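PDB 4R03: DUF3836 domain-containing protein from Parabacteroides distasonis ATCC 8503, which is of unknown function but belongs to the DUF3836 family and folds as an antiparallel beta sheet built from successive hairpins. Local coordinates for residues 6-9 and 14-17; 80-85 and 91-96. All coordinates share one frame; numbering follows the deposited sequence.

Interaction 1 (6-9 and 14-17)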
# COMPACT_ATOMS: atom_id res chain seq x y z
N TYR A 6 1.60 8.30 12.03
CA TYR A 6 0.75 7.80 11.00
C TYR A 6 -0.42 8.77 10.84
O TYR A 6 -1.02 9.18 11.84
CB TYR A 6 0.21 6.46 11.33
CG TYR A 6 1.27 5.41 11.65
CD1 TYR A 6 1.86 4.68 10.65
CD2 TYR A 6 1.62 5.18 12.96
CE1 TYR A 6 2.84 3.75 10.93
CE2 TYR A 6 2.60 4.22 13.26
CZ TYR A 6 3.18 3.51 12.25
OH TYR A 6 4.17 2.56 12.48
N ASP A 7 -0.79 9.05 9.60
CA ASP A 7 -1.99 9.87 9.30
C ASP A 7 -2.90 9.00 8.43
O ASP A 7 -2.56 8.73 7.24
CB ASP A 7 -1.58 11.13 8.54
CG ASP A 7 -2.75 12.02 8.19
OD1 ASP A 7 -3.80 11.89 8.83
OD2 ASP A 7 -2.61 12.85 7.26
N THR A 8 -4.06 8.63 8.94
CA THR A 8 -4.97 7.72 8.25
C THR A 8 -6.26 8.43 7.93
O THR A 8 -6.88 9.08 8.82
CB THR A 8 -5.28 6.48 9.12
OG1 THR A 8 -4.05 5.82 9.45
CG2 THR A 8 -6.18 5.51 8.40
N LYS A 9 -6.70 8.33 6.68
CA LYS A 9 -8.01 8.84 6.26
C LYS A 9 -8.96 7.69 6.04
O LYS A 9 -8.61 6.70 5.35
CB LYS A 9 -7.91 9.62 4.96
CG LYS A 9 -7.13 10.91 5.01
CD LYS A 9 -7.86 11.95 5.82
CE LYS A 9 -7.32 13.34 5.55
NZ LYS A 9 -5.96 13.52 6.06
N LYS A 14 -14.11 2.61 5.91
CA LYS A 14 -12.97 2.07 5.14
C LYS A 14 -11.82 3.04 5.11
O LYS A 14 -11.95 4.24 4.82
CB LYS A 14 -13.43 1.78 3.72
CG LYS A 14 -14.39 0.56 3.66
CD LYS A 14 -14.88 0.40 2.30
CE LYS A 14 -15.68 -0.90 2.13
NZ LYS A 14 -16.95 -0.84 2.93
N ILE A 15 -10.63 2.49 5.39
CA ILE A 15 -9.40 3.25 5.14
C ILE A 15 -9.19 3.52 3.67
O ILE A 15 -9.19 2.57 2.85
CB ILE A 15 -8.17 2.51 5.74
CG1 ILE A 15 -8.32 2.31 7.22
CG2 ILE A 15 -6.89 3.21 5.40
CD1 ILE A 15 -7.22 1.41 7.85
N ILE A 16 -9.00 4.77 3.30
CA ILE A 16 -8.73 5.18 1.93
C ILE A 16 -7.28 5.54 1.71
O ILE A 16 -6.75 5.35 0.60
CB ILE A 16 -9.70 6.22 1.43
CG1 ILE A 16 -9.62 7.50 2.20
CG2 ILE A 16 -11.12 5.58 1.28
CD1 ILE A 16 -10.45 8.68 1.61
N SER A 17 -6.61 6.09 2.72
CA SER A 17 -5.20 6.40 2.61
C SER A 17 -4.53 6.37 3.96
O SER A 17 -5.15 6.59 5.00
CB SER A 17 -4.97 7.77 2.00
OG SER A 17 -5.47 8.83 2.81
O HOH W 1 -3.65 9.71 4.65
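K9 O is gripped by two successive backbone N-H groups of the neighbouring strand. I16 N gives it a sound bond of 2.8 Å, while S17 N reaches the same oxygen by a weak bond of 3.4 Å. The CA-H of I15 also leans on this oxygen. In the other direction K9 N donates to S17 O at 2.9 Å, and the CA-H of T8 points at that same acceptor. With I16 and S17 both set against the single residue K9, this is a classic beta bulge, placed in the first hairpin of the chain, where strand 2-11 turns back into strand 14-24. The two short segments run at 118° to each other, well away from straight antiparallel. K9 and S17 form the hydrogen-bonded pair and put their side chains on one face. There S17 OG, held between its own backbone N and carbonyl carbon (chi1 65°), lies 3.3 Å from K9 CB and close to K9 CG, so the serine hydroxyl sits against the root of the lysine chain. That chain then bends at chi2 and chi4, and in the conformer given NZ turns back toward D7 OD2, a long and doubtful salt bridge. A water joins the segments on this side: it donates to D7 O and lies 2.7 Å from S17 OG. I16 CG1 comes within 3.4 Å of K9 O. T8 and I15 meet apart from the pair K9 and S17, their side chains crossing obliquely, with T8 CG2 3.8 Å from I15 CG2. On its far side segment 14-17 is held by strand 27-38, where I15 O bonds to the hydroxyl of Y38 and R33 packs on S17.

Interaction 2 (80-85 and 91-96)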
# COMPACT_ATOMS: atom_id res chain seq x y z
N TYR A 80 1.82 -8.33 -7.33
CA TYR A 80 2.59 -7.13 -7.03
C TYR A 80 3.33 -6.72 -8.28
O TYR A 80 3.88 -7.56 -9.00
CB TYR A 80 3.59 -7.45 -5.90
CG TYR A 80 4.74 -6.51 -5.69
CD1 TYR A 80 5.90 -6.58 -6.48
CD2 TYR A 80 4.74 -5.59 -4.64
CE1 TYR A 80 6.97 -5.71 -6.25
CE2 TYR A 80 5.79 -4.77 -4.42
CZ TYR A 80 6.90 -4.82 -5.21
OH TYR A 80 7.99 -4.00 -5.00
N GLY A 81 3.43 -5.41 -8.50
CA GLY A 81 4.27 -4.86 -9.56
C GLY A 81 4.83 -3.52 -9.14
O GLY A 81 4.16 -2.81 -8.41
N MSE A 82 6.06 -3.20 -9.56
CA MSE A 82 6.71 -1.92 -9.31
C MSE A 82 6.42 -0.96 -10.45
O MSE A 82 6.35 -1.34 -11.63
CB MSE A 82 8.19 -2.09 -9.07
CG MSE A 82 8.46 -2.80 -7.85
SE MSE A 82 10.33 -2.93 -7.48
CE MSE A 82 10.91 -1.29 -8.24
N TRP A 83 6.33 0.32 -10.09
CA TRP A 83 6.16 1.39 -11.08
C TRP A 83 7.37 1.49 -12.01
O TRP A 83 8.50 1.55 -11.57
CB TRP A 83 6.04 2.72 -10.34
CG TRP A 83 5.79 3.91 -11.19
CD1 TRP A 83 6.64 4.97 -11.35
CD2 TRP A 83 4.61 4.23 -11.91
NE1 TRP A 83 6.04 5.92 -12.12
CE2 TRP A 83 4.81 5.49 -12.52
CE3 TRP A 83 3.38 3.60 -12.09
CZ2 TRP A 83 3.82 6.12 -13.27
CZ3 TRP A 83 2.42 4.20 -12.86
CH2 TRP A 83 2.65 5.47 -13.45
N ASP A 84 7.07 1.50 -13.28
CA ASP A 84 8.04 1.72 -14.36
C ASP A 84 7.85 3.18 -14.83
O ASP A 84 6.81 3.53 -15.37
CB ASP A 84 7.76 0.74 -15.49
CG ASP A 84 8.77 0.84 -16.59
OD1 ASP A 84 9.10 1.97 -16.98
OD2 ASP A 84 9.24 -0.23 -17.01
N LYS A 85 8.81 4.01 -14.50
CA LYS A 85 8.73 5.47 -14.71
C LYS A 85 8.70 5.86 -16.20
O LYS A 85 8.22 6.94 -16.52
CB LYS A 85 9.88 6.16 -13.98
CG LYS A 85 11.29 5.70 -14.46
CD LYS A 85 12.04 6.72 -15.24
CE LYS A 85 13.48 6.26 -15.45
NZ LYS A 85 14.10 7.10 -16.43
N SER A 91 4.56 -2.56 -14.30
CA SER A 91 5.03 -3.78 -14.98
C SER A 91 6.40 -4.27 -14.61
O SER A 91 6.89 -5.27 -15.18
CB SER A 91 4.95 -3.52 -16.50
OG SER A 91 5.86 -2.51 -16.86
N LEU A 92 7.07 -3.64 -13.65
CA LEU A 92 8.42 -4.05 -13.27
C LEU A 92 8.40 -5.01 -12.11
O LEU A 92 7.67 -4.84 -11.14
CB LEU A 92 9.32 -2.87 -12.91
CG LEU A 92 9.82 -2.01 -14.06
CD1 LEU A 92 10.57 -0.83 -13.49
CD2 LEU A 92 10.70 -2.82 -15.01
N ASN A 93 9.20 -6.08 -12.21
CA ASN A 93 9.42 -7.01 -11.12
C ASN A 93 8.13 -7.63 -10.62
O ASN A 93 7.91 -7.68 -9.42
CB ASN A 93 10.26 -6.35 -10.03
CG ASN A 93 11.57 -5.79 -10.58
OD1 ASN A 93 12.27 -6.47 -11.33
ND2 ASN A 93 11.93 -4.57 -10.19
N VAL A 94 7.26 -8.05 -11.53
CA VAL A 94 5.94 -8.57 -11.16
C VAL A 94 6.11 -9.90 -10.44
O VAL A 94 6.96 -10.75 -10.84
CB VAL A 94 5.03 -8.68 -12.36
CG1 VAL A 94 3.72 -9.39 -12.03
CG2 VAL A 94 4.77 -7.29 -12.94
N GLN A 95 5.38 -10.08 -9.35
CA GLN A 95 5.48 -11.32 -8.57
C GLN A 95 4.14 -11.60 -7.91
O GLN A 95 3.33 -10.71 -7.67
CB GLN A 95 6.65 -11.24 -7.56
CG GLN A 95 6.87 -9.88 -6.97
CD GLN A 95 8.28 -9.63 -6.49
OE1 GLN A 95 8.70 -10.18 -5.48
NE2 GLN A 95 9.01 -8.73 -7.18
N ASN A 96 3.87 -12.87 -7.70
CA ASN A 96 2.69 -13.31 -7.02
C ASN A 96 3.03 -13.88 -5.67
O ASN A 96 4.05 -14.55 -5.55
CB ASN A 96 1.99 -14.39 -7.80
CG ASN A 96 1.43 -13.90 -9.07
OD1 ASN A 96 0.46 -13.14 -9.09
ND2 ASN A 96 2.05 -14.31 -10.19
O HOH W 2 8.49 -2.76 -17.13
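This is a backbone-bonded hairpin contact with side chains packed along it, at the edge of the sheet where strand 75-84 returns as the outermost strand 94-100. Two antiparallel hydrogen-bonded pairs carry it. Y80 N donates to Q95 O at 2.8 Å, and Q95 N answers to Y80 O. M82 N bonds to L92 O at 2.8 Å, and L92 N returns to M82 O. Next to the first pair, the Q95 side chain, in the conformer given, runs alongside the Y80 ring, Q95 CG 3.5 Å from Y80 CD1, with the amide plane turned 73° from the ring. In this conformer Q95 NE2 makes a straight 2.7 Å bond to N93 O, and this carbonyl oxygen also lies in plane at the edge of the Y80 ring. Replacing Y80 by an alanine would probably leave the Q95 chain without its flat neighbour and open a gap beside Y63, whose ring also meets Y80. Beyond, SE of M82, modelled as selenomethionine, lies 3.5 Å from N93 ND2. D84, with CG anti to its backbone N (chi1 -176°), sets its carboxylate across the L92 side chain, D84 OD2 being 3.5 Å from L92 CG in the L92 conformer given. A water donates to both D84 OD2 and S91 OG, while D84 OD1 accepts the N-H groups of K86 and K87 in the turn, and S91 OG also bonds to N89. Between the two pairs the register slips by one residue, and the chain turns a corner at L92 and N93: a beta bulge in an antiparallel hairpin.

Overall arrangement
Both contacts belong to the same antiparallel sheet, whose seven strands lie side by side in chain order. Interaction 1 joins strands 2-11 and 14-24 at the start of the chain, and interaction 2 joins strands 75-84 and 94-100 at its other end, so each takes in one of the outermost strands. Their centres are 24 Å apart on opposite sides of the chain's centre, with nearest atoms about 16 Å apart. Along the sequence the first hairpin is complete well before the last begins. Three strands, 27-38, 44-53 and 58-69, connect them, consistent with a single-layer sheet evolved from beta-hairpin repeats.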